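Long-range contacts in serine-rich Repeat Adhesion Glycoprotein (Srr1) (Streptococcus agalactiae, PDB 4MBO), which binds fibrinogen as a serine-rich repeat surface adhesin, probably through the immunoglobulin-like domains of its binding region: residues V173-M178 with L297-S302; K198-A203 with N276-T281; I232-S237 with T282-L287. All coordinates share one frame; numbering follows the deposited sequence.

Contact 1: residues V173-M178 with L297-S302; sequences VRSRIM and LYSTVS
Val173 meets Val301 where two sheets of a β-sandwich face each other in the fibrinogen-binding adhesin module. The strands run antiparallel at 162° with axes 6.8 Å apart, and no hydrogen bond joins them, so the join is made by side chains. The backbone points CB of Val173 at the partner strand, and a chi1 of 72° puts CG1 between the backbone N and C, leaving CG2 opposite N. Both CB and CG2 thus meet a single methyl: Val301 CG2 lies 3.8 Å from Val173 CB and 3.9 Å from Val173 CG2. The two side chains overlap flank to flank, coming from opposite strands, and valine's short, branched shape fills the narrow gap. Arg174 points away from the partner strand, and its guanidinium is paired there with Asp242. Ser175 comes next, facing Ser299, with their CA atoms 6.5 Å apart. Serine suits both places because its short side chain fits between closely spaced strands, yet a buried hydroxyl needs a partner. Tyr189 OH supplies one by hydrogen bonding to both serine OG atoms, and Thr191 adds a second bond to Ser299. Ser175 OG and Ser299 OG are themselves 4.0 Å apart, while Ser299 OG rests 3.7 Å from Ser175 CB.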
loop_
_atom_site.group_PDB
_atom_site.type_symbol
_atom_site.label_atom_id
_atom_site.label_comp_id
_atom_site.label_asym_id
_atom_site.label_seq_id
_atom_site.Cartn_x
_atom_site.Cartn_y
_atom_site.Cartn_z
ATOM N N VAL A 173 16.970 -6.520 7.452
ATOM C CA VAL A 173 15.534 -6.692 7.640
ATOM C C VAL A 173 14.777 -5.442 7.215
ATOM O O VAL A 173 15.326 -4.314 7.220
ATOM C CB VAL A 173 15.251 -7.015 9.152
ATOM C CG1 VAL A 173 15.476 -5.762 10.013
ATOM C CG2 VAL A 173 13.853 -7.583 9.393
ATOM N N ARG A 174 13.512 -5.628 6.875
ATOM C CA ARG A 174 12.610 -4.508 6.552
ATOM C C ARG A 174 11.184 -4.921 6.838
ATOM O O ARG A 174 10.860 -6.094 6.728
ATOM C CB ARG A 174 12.782 -4.053 5.095
ATOM C CG ARG A 174 11.934 -2.857 4.723
ATOM C CD ARG A 174 12.289 -2.306 3.344
ATOM N NE ARG A 174 12.201 -3.348 2.318
ATOM C CZ ARG A 174 12.496 -3.160 1.031
ATOM N NH1 ARG A 174 12.858 -1.954 0.601
ATOM N NH2 ARG A 174 12.431 -4.179 0.176
ATOM N N SER A 175 10.322 -3.991 7.239
ATOM C CA SER A 175 8.927 -4.316 7.458
ATOM C C SER A 175 8.047 -3.190 6.978
ATOM O O SER A 175 8.543 -2.115 6.752
ATOM C CB SER A 175 8.671 -4.617 8.911
ATOM O OG SER A 175 8.898 -3.439 9.694
ATOM N N ARG A 176 6.767 -3.466 6.803
ATOM C CA ARG A 176 5.821 -2.468 6.294
ATOM C C ARG A 176 4.386 -2.841 6.597
ATOM O O ARG A 176 4.002 -3.988 6.485
ATOM C CB ARG A 176 6.029 -2.384 4.771
ATOM C CG ARG A 176 5.349 -1.241 4.074
ATOM C CD ARG A 176 5.782 -1.188 2.603
ATOM N NE ARG A 176 5.340 0.084 2.087
ATOM C CZ ARG A 176 4.261 0.284 1.360
ATOM N NH1 ARG A 176 3.937 1.528 1.065
ATOM N NH2 ARG A 176 3.488 -0.716 0.950
ATOM N N ILE A 177 3.559 -1.854 6.979
ATOM C CA ILE A 177 2.155 -2.050 7.054
ATOM C C ILE A 177 1.727 -1.770 5.622
ATOM O O ILE A 177 1.851 -0.630 5.120
ATOM C CB ILE A 177 1.485 -1.073 8.031
ATOM C CG1 ILE A 177 1.978 -1.380 9.440
ATOM C CG2 ILE A 177 -0.005 -1.179 7.888
ATOM C CD1 ILE A 177 1.481 -0.457 10.528
ATOM N N MET A 178 1.318 -2.815 4.912
ATOM C CA MET A 178 1.033 -2.649 3.495
ATOM C C MET A 178 -0.410 -2.816 3.088
ATOM O O MET A 178 -0.740 -2.736 1.904
ATOM C CB MET A 178 1.966 -3.537 2.667
ATOM C CG MET A 178 2.079 -4.967 3.137
ATOM S SD MET A 178 0.522 -5.831 3.151
ATOM C CE MET A 178 0.148 -5.873 1.359
ATOM N N LEU A 297 4.822 -0.818 15.024
ATOM C CA LEU A 297 5.324 -2.177 15.135
ATOM C C LEU A 297 6.769 -2.177 14.684
ATOM O O LEU A 297 7.182 -1.336 13.885
ATOM C CB LEU A 297 4.545 -3.085 14.206
ATOM C CG LEU A 297 3.099 -3.381 14.657
ATOM C CD1 LEU A 297 2.251 -3.806 13.450
ATOM C CD2 LEU A 297 3.111 -4.415 15.784
ATOM N N TYR A 298 7.518 -3.154 15.159
ATOM C CA TYR A 298 8.889 -3.335 14.716
ATOM C C TYR A 298 9.147 -4.805 14.487
ATOM O O TYR A 298 8.421 -5.691 14.984
ATOM C CB TYR A 298 9.910 -2.846 15.724
ATOM C CG TYR A 298 9.959 -3.633 17.023
ATOM C CD1 TYR A 298 10.693 -4.802 17.111
ATOM C CD2 TYR A 298 9.291 -3.195 18.170
ATOM C CE1 TYR A 298 10.760 -5.539 18.287
ATOM C CE2 TYR A 298 9.358 -3.917 19.360
ATOM C CZ TYR A 298 10.091 -5.084 19.426
ATOM O OH TYR A 298 10.166 -5.854 20.599
ATOM N N SER A 299 10.171 -5.056 13.684
ATOM C CA SER A 299 10.666 -6.419 13.412
ATOM C C SER A 299 12.162 -6.448 13.492
ATOM O O SER A 299 12.837 -5.471 13.149
ATOM C CB SER A 299 10.284 -6.861 11.989
ATOM O OG SER A 299 8.890 -6.854 11.821
ATOM N N THR A 300 12.707 -7.602 13.869
ATOM C CA THR A 300 14.145 -7.737 13.927
ATOM C C THR A 300 14.654 -8.979 13.219
ATOM O O THR A 300 13.899 -9.878 12.907
ATOM C CB THR A 300 14.654 -7.907 15.383
ATOM O OG1 THR A 300 14.342 -9.227 15.861
ATOM C CG2 THR A 300 14.114 -6.857 16.321
ATOM N N VAL A 301 15.972 -8.993 13.024
ATOM C CA VAL A 301 16.718 -10.206 12.793
ATOM C C VAL A 301 17.806 -10.021 13.880
ATOM O O VAL A 301 18.696 -9.138 13.737
ATOM C CB VAL A 301 17.309 -10.347 11.402
ATOM C CG1 VAL A 301 18.221 -11.558 11.366
ATOM C CG2 VAL A 301 16.216 -10.513 10.382
ATOM N N SER A 302 17.698 -10.768 14.977
ATOM C CA SER A 302 18.530 -10.486 16.153
ATOM C C SER A 302 18.612 -11.682 17.043
ATOM O O SER A 302 18.085 -12.732 16.726
ATOM C CB SER A 302 17.860 -9.359 16.989
ATOM O OG SER A 302 16.568 -9.776 17.533
#

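Contact 2: residues K198-A203 with N276-T281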
loop_
_atom_site.group_PDB
_atom_site.type_symbol
_atom_site.label_atom_id
_atom_site.label_comp_id
_atom_site.label_asym_id
_atom_site.label_seq_id
_atom_site.Cartn_x
_atom_site.Cartn_y
_atom_site.Cartn_z
ATOM N N LYS A 198 21.811 -11.257 1.058
ATOM C CA LYS A 198 23.196 -11.329 1.528
ATOM C C LYS A 198 23.326 -12.492 2.497
ATOM O O LYS A 198 22.331 -13.038 2.964
ATOM C CB LYS A 198 23.573 -10.059 2.303
ATOM C CG LYS A 198 23.319 -8.733 1.604
ATOM C CD LYS A 198 23.602 -7.539 2.532
ATOM C CE LYS A 198 25.057 -7.509 3.000
ATOM N NZ LYS A 198 25.444 -6.274 3.751
ATOM N N GLU A 199 24.552 -12.897 2.805
ATOM C CA GLU A 199 24.710 -13.881 3.859
ATOM C C GLU A 199 24.288 -13.206 5.175
ATOM O O GLU A 199 24.620 -12.027 5.411
ATOM C CB GLU A 199 26.155 -14.333 3.975
ATOM C CG GLU A 199 26.636 -15.135 2.771
ATOM C CD GLU A 199 25.889 -16.467 2.599
ATOM O OE1 GLU A 199 25.554 -17.080 3.642
ATOM O OE2 GLU A 199 25.665 -16.921 1.434
ATOM N N MET A 200 23.558 -13.938 6.003
ATOM C CA MET A 200 23.222 -13.488 7.361
ATOM C C MET A 200 23.931 -14.462 8.291
ATOM O O MET A 200 23.977 -15.657 8.024
ATOM C CB MET A 200 21.726 -13.408 7.637
ATOM C CG MET A 200 21.013 -12.493 6.650
ATOM S SD MET A 200 19.523 -11.743 7.316
ATOM C CE MET A 200 18.737 -13.201 7.934
ATOM N N TYR A 201 24.484 -13.940 9.368
ATOM C CA TYR A 201 25.336 -14.722 10.225
ATOM C C TYR A 201 25.515 -14.157 11.618
ATOM O O TYR A 201 25.666 -12.941 11.782
ATOM C CB TYR A 201 26.708 -14.759 9.536
ATOM C CG TYR A 201 27.912 -15.269 10.306
ATOM C CD1 TYR A 201 28.111 -16.639 10.493
ATOM C CD2 TYR A 201 28.918 -14.399 10.732
ATOM C CE1 TYR A 201 29.231 -17.126 11.133
ATOM C CE2 TYR A 201 30.058 -14.888 11.379
ATOM C CZ TYR A 201 30.201 -16.244 11.574
ATOM O OH TYR A 201 31.327 -16.731 12.201
ATOM N N PHE A 202 25.533 -15.062 12.585
ATOM C CA PHE A 202 25.931 -14.784 13.958
ATOM C C PHE A 202 27.070 -15.756 14.250
ATOM O O PHE A 202 26.900 -16.972 14.108
ATOM C CB PHE A 202 24.855 -15.086 15.023
ATOM C CG PHE A 202 23.740 -14.090 15.123
ATOM C CD1 PHE A 202 23.821 -12.817 14.580
ATOM C CD2 PHE A 202 22.628 -14.396 15.896
ATOM C CE1 PHE A 202 22.796 -11.911 14.736
ATOM C CE2 PHE A 202 21.608 -13.474 16.095
ATOM C CZ PHE A 202 21.682 -12.228 15.493
ATOM N N ALA A 203 28.210 -15.229 14.659
ATOM C CA ALA A 203 29.378 -16.063 14.991
ATOM C C ALA A 203 29.116 -16.969 16.177
ATOM O O ALA A 203 28.197 -16.713 16.974
ATOM C CB ALA A 203 30.580 -15.169 15.287
ATOM N N ASN A 276 22.377 -20.364 12.856
ATOM C CA ASN A 276 23.100 -19.122 12.995
ATOM C C ASN A 276 23.523 -18.527 11.620
ATOM O O ASN A 276 24.174 -17.493 11.569
ATOM C CB ASN A 276 24.340 -19.323 13.873
ATOM C CG ASN A 276 25.386 -20.155 13.182
ATOM O OD1 ASN A 276 25.068 -21.169 12.574
ATOM N ND2 ASN A 276 26.628 -19.701 13.216
ATOM N N SER A 277 23.095 -19.171 10.538
ATOM C CA SER A 277 23.459 -18.748 9.196
ATOM C C SER A 277 22.317 -18.938 8.218
ATOM O O SER A 277 21.686 -19.998 8.181
ATOM C CB SER A 277 24.667 -19.562 8.720
ATOM O OG SER A 277 25.113 -19.151 7.436
ATOM N N ILE A 278 22.043 -17.888 7.447
ATOM C CA ILE A 278 21.037 -17.940 6.390
ATOM C C ILE A 278 21.796 -17.511 5.143
ATOM O O ILE A 278 22.483 -16.477 5.131
ATOM C CB ILE A 278 19.831 -17.042 6.698
ATOM C CG1 ILE A 278 19.017 -17.672 7.853
ATOM C CG2 ILE A 278 18.965 -16.855 5.454
ATOM C CD1 ILE A 278 17.893 -16.822 8.398
ATOM N N SER A 279 21.698 -18.313 4.089
ATOM C CA SER A 279 22.449 -18.017 2.879
ATOM C C SER A 279 21.899 -16.837 2.095
ATOM O O SER A 279 20.747 -16.424 2.253
ATOM C CB SER A 279 22.571 -19.243 1.977
ATOM O OG SER A 279 21.332 -19.602 1.426
ATOM N N SER A 280 22.724 -16.331 1.196
ATOM C CA SER A 280 22.355 -15.160 0.387
ATOM C C SER A 280 21.123 -15.387 -0.464
ATOM O O SER A 280 20.421 -14.428 -0.754
ATOM C CB SER A 280 23.517 -14.713 -0.492
ATOM O OG SER A 280 23.891 -15.747 -1.375
ATOM N N THR A 281 20.885 -16.631 -0.865
ATOM C CA THR A 281 19.756 -16.987 -1.721
ATOM C C THR A 281 18.491 -17.376 -0.980
ATOM O O THR A 281 17.490 -17.762 -1.600
ATOM C CB THR A 281 20.159 -18.129 -2.680
ATOM O OG1 THR A 281 20.749 -19.180 -1.922
ATOM C CG2 THR A 281 21.181 -17.618 -3.668
HETATM O O HOH W 1 25.713 -17.045 6.299
#
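Met200 and Ile278 form an antiparallel hydrogen-bonded pair, so the backbone N-H and C=O of each are used by the other. Met200 N gives a nearly straight bond of 2.9 Å to Ile278 O, with an angle of 176° at the hydrogen, and Ile278 N returns one of 3.0 Å to Met200 O. Two residues further along, Asn276 holds Phe202 twice. Its backbone O accepts from Phe202 N, and its side-chain ND2 donates 2.9 Å to Phe202 O, which lies close to the amide plane. The carboxamide thus takes over where backbone pairing stops, a task asparagine does well with its short, flat donor. At the other end Glu199, bent at chi2 (-64°), curls its carboxylate across to Ser280 N. That N-H reaches OE2 at 3.0 Å from above the carboxylate plane, 73° out of it. A water bridges the two strands' neighbourhood, 2.7 Å from Glu199 OE1 and 2.8 Å from Met200 O. On the buried face, Met200 and Ile278 run alongside each other from neighbouring strands, Met200 CE 3.7 Å from Ile278 CD1, while Phe202 sets its ring edge-to-face with Tyr308. With the opposite side of 186-202 bonded to strand 169-181, the arrangement is that of a short antiparallel strand extending a β-sandwich sheet, its pairing prolonged by polar side chains.

Contact 3: residues I232-S237 with T282-L287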
loop_
_atom_site.group_PDB
_atom_site.type_symbol
_atom_site.label_atom_id
_atom_site.label_comp_id
_atom_site.label_asym_id
_atom_site.label_seq_id
_atom_site.Cartn_x
_atom_site.Cartn_y
_atom_site.Cartn_z
ATOM N N ILE A 232 4.488 -17.709 7.092
ATOM C CA ILE A 232 5.908 -17.555 6.770
ATOM C C ILE A 232 6.194 -18.204 5.417
ATOM O O ILE A 232 5.886 -19.384 5.191
ATOM C CB ILE A 232 6.818 -18.170 7.860
ATOM C CG1 ILE A 232 6.371 -17.697 9.231
ATOM C CG2 ILE A 232 8.282 -17.888 7.564
ATOM C CD1 ILE A 232 7.149 -18.281 10.382
ATOM N N LEU A 233 6.768 -17.416 4.522
ATOM C CA LEU A 233 7.121 -17.850 3.188
ATOM C C LEU A 233 8.611 -17.750 2.952
ATOM O O LEU A 233 9.285 -16.921 3.548
ATOM C CB LEU A 233 6.397 -16.987 2.122
ATOM C CG LEU A 233 4.907 -16.852 2.286
ATOM C CD1 LEU A 233 4.361 -15.874 1.265
ATOM C CD2 LEU A 233 4.199 -18.182 2.173
ATOM N N LYS A 234 9.137 -18.647 2.111
ATOM C CA LYS A 234 10.564 -18.649 1.749
ATOM C C LYS A 234 10.696 -18.397 0.243
ATOM O O LYS A 234 9.962 -18.993 -0.572
ATOM C CB LYS A 234 11.235 -19.984 2.116
ATOM C CG LYS A 234 12.715 -20.072 1.767
ATOM C CD LYS A 234 13.288 -21.418 2.189
ATOM C CE LYS A 234 14.665 -21.665 1.607
ATOM N NZ LYS A 234 14.613 -21.804 0.132
ATOM N N THR A 235 11.644 -17.532 -0.122
ATOM C CA THR A 235 11.900 -17.185 -1.529
ATOM C C THR A 235 13.323 -16.605 -1.697
ATOM O O THR A 235 13.972 -16.228 -0.720
ATOM C CB THR A 235 10.862 -16.133 -2.043
ATOM O OG1 THR A 235 10.881 -16.071 -3.472
ATOM C CG2 THR A 235 11.134 -14.785 -1.437
ATOM N N ASN A 236 13.778 -16.502 -2.944
ATOM C CA ASN A 236 15.023 -15.835 -3.259
ATOM C C ASN A 236 14.724 -14.333 -3.237
ATOM O O ASN A 236 13.658 -13.906 -3.701
ATOM C CB ASN A 236 15.477 -16.260 -4.632
ATOM C CG ASN A 236 16.838 -15.691 -5.005
ATOM O OD1 ASN A 236 16.984 -14.510 -5.240
ATOM N ND2 ASN A 236 17.822 -16.565 -5.142
ATOM N N SER A 237 15.666 -13.528 -2.767
ATOM C CA SER A 237 15.459 -12.073 -2.667
ATOM C C SER A 237 15.092 -11.385 -3.974
ATOM O O SER A 237 14.472 -10.322 -3.954
ATOM C CB SER A 237 16.699 -11.368 -2.095
ATOM O OG SER A 237 17.783 -11.491 -2.973
ATOM N N THR A 282 18.500 -17.220 0.337
ATOM C CA THR A 282 17.334 -17.517 1.138
ATOM C C THR A 282 16.818 -16.258 1.808
ATOM O O THR A 282 17.555 -15.618 2.588
ATOM C CB THR A 282 17.661 -18.516 2.256
ATOM O OG1 THR A 282 18.039 -19.763 1.671
ATOM C CG2 THR A 282 16.494 -18.735 3.182
ATOM N N SER A 283 15.572 -15.908 1.501
ATOM C CA SER A 283 14.881 -14.817 2.188
ATOM C C SER A 283 13.556 -15.355 2.718
ATOM O O SER A 283 13.012 -16.347 2.191
ATOM C CB SER A 283 14.626 -13.632 1.258
ATOM O OG SER A 283 15.850 -13.095 0.753
ATOM N N TYR A 284 13.070 -14.793 3.813
ATOM C CA TYR A 284 11.778 -15.179 4.342
ATOM C C TYR A 284 10.876 -13.955 4.409
ATOM O O TYR A 284 11.341 -12.827 4.520
ATOM C CB TYR A 284 11.866 -15.786 5.740
ATOM C CG TYR A 284 12.664 -17.060 5.813
ATOM C CD1 TYR A 284 12.122 -18.260 5.396
ATOM C CD2 TYR A 284 13.958 -17.052 6.279
ATOM C CE1 TYR A 284 12.845 -19.430 5.419
ATOM C CE2 TYR A 284 14.688 -18.220 6.352
ATOM C CZ TYR A 284 14.136 -19.402 5.918
ATOM O OH TYR A 284 14.884 -20.566 5.967
ATOM N N VAL A 285 9.582 -14.189 4.267
ATOM C CA VAL A 285 8.577 -13.155 4.416
ATOM C C VAL A 285 7.616 -13.654 5.502
ATOM O O VAL A 285 7.057 -14.745 5.407
ATOM C CB VAL A 285 7.845 -12.894 3.117
ATOM C CG1 VAL A 285 6.822 -11.813 3.326
ATOM C CG2 VAL A 285 8.824 -12.533 2.002
ATOM N N VAL A 286 7.424 -12.843 6.538
ATOM C CA VAL A 286 6.501 -13.146 7.613
ATOM C C VAL A 286 5.316 -12.199 7.490
ATOM O O VAL A 286 5.484 -10.957 7.555
ATOM C CB VAL A 286 7.130 -12.983 9.001
ATOM C CG1 VAL A 286 6.063 -13.281 10.056
ATOM C CG2 VAL A 286 8.353 -13.871 9.146
ATOM N N LEU A 287 4.122 -12.732 7.269
ATOM C CA LEU A 287 2.933 -11.913 7.160
ATOM C C LEU A 287 2.149 -12.032 8.447
ATOM O O LEU A 287 1.847 -13.139 8.888
ATOM C CB LEU A 287 2.060 -12.339 6.001
ATOM C CG LEU A 287 2.710 -12.293 4.609
ATOM C CD1 LEU A 287 3.434 -13.568 4.270
ATOM C CD2 LEU A 287 1.598 -12.035 3.605
HETATM O O HOH W 2 17.583 -14.397 -0.910
#
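Lys234 leaves its strand with CG anti to the backbone N (chi1 180°), whereas Tyr284 has CG beside its own N (chi1 -62°), and these two choices bring the lysine's methylenes alongside the phenol ring. Lys234 CB and CG each come within 3.7 Å of Tyr284 CE1. The aliphatic stem of lysine gives the ring apolar cover; in the conformer described, it stays extended through chi2 and chi3 and so carries CE to 3.8 Å from Thr282 CG2, the bend at chi4 turning only NZ. Leu233 O sits near the plane of the same ring, at its edge. Trp273 stacks on the tyrosine and Tyr260 meets it edge-to-face; together with the lysine stem they enclose the ring, which is why an aromatic suits this buried place. On the other face of the sheet, a methyl of each leucine meets the other at an angle beside Val285, Leu233 CD1 lying 3.9 Å from Leu287 CD1. Two hydrogen-bonded pairs, Leu233 with Val285 and Thr235 with Ser283, fasten the backbones through four bonds; that from Leu233 N to Val285 O measures 2.8 Å. Beyond Thr235 a water carries the connection on: it accepts from Ser237 N at 2.8 Å and donates to Ser283 OG at 2.7 Å. The same serine hydroxyl bonds Asn194 O, so this small polar residue serves as both donor and acceptor where the strands part. Since strand 283-290 also bonds to strand 186-202, the contact is typical of an interior strand, paired on both edges, in an antiparallel β-sandwich sheet.

In the fold
All three contacts lie in the C-terminal adhesin region and reach one antiparallel sheet, in which strand 186-202 is the common neighbour of 169-181, 277-278 and 283-290. Contacts 2 and 3 build that sheet, whereas contact 1 packs it against the five-strand sheet containing 295-302. Their centres lie about 18 Å (1 and 2), 13 Å (1 and 3) and 14 Å (2 and 3) apart. Along the chain, contact 1 brackets the others, whose segments alternate, with 276-281 running directly into 282-287. Contact 2 touches both neighbours: Met200 packs on Val301, and Ile278 on Tyr284. Segments distant in sequence are thereby tied into one sandwich domain of the fibrinogen-binding adhesin.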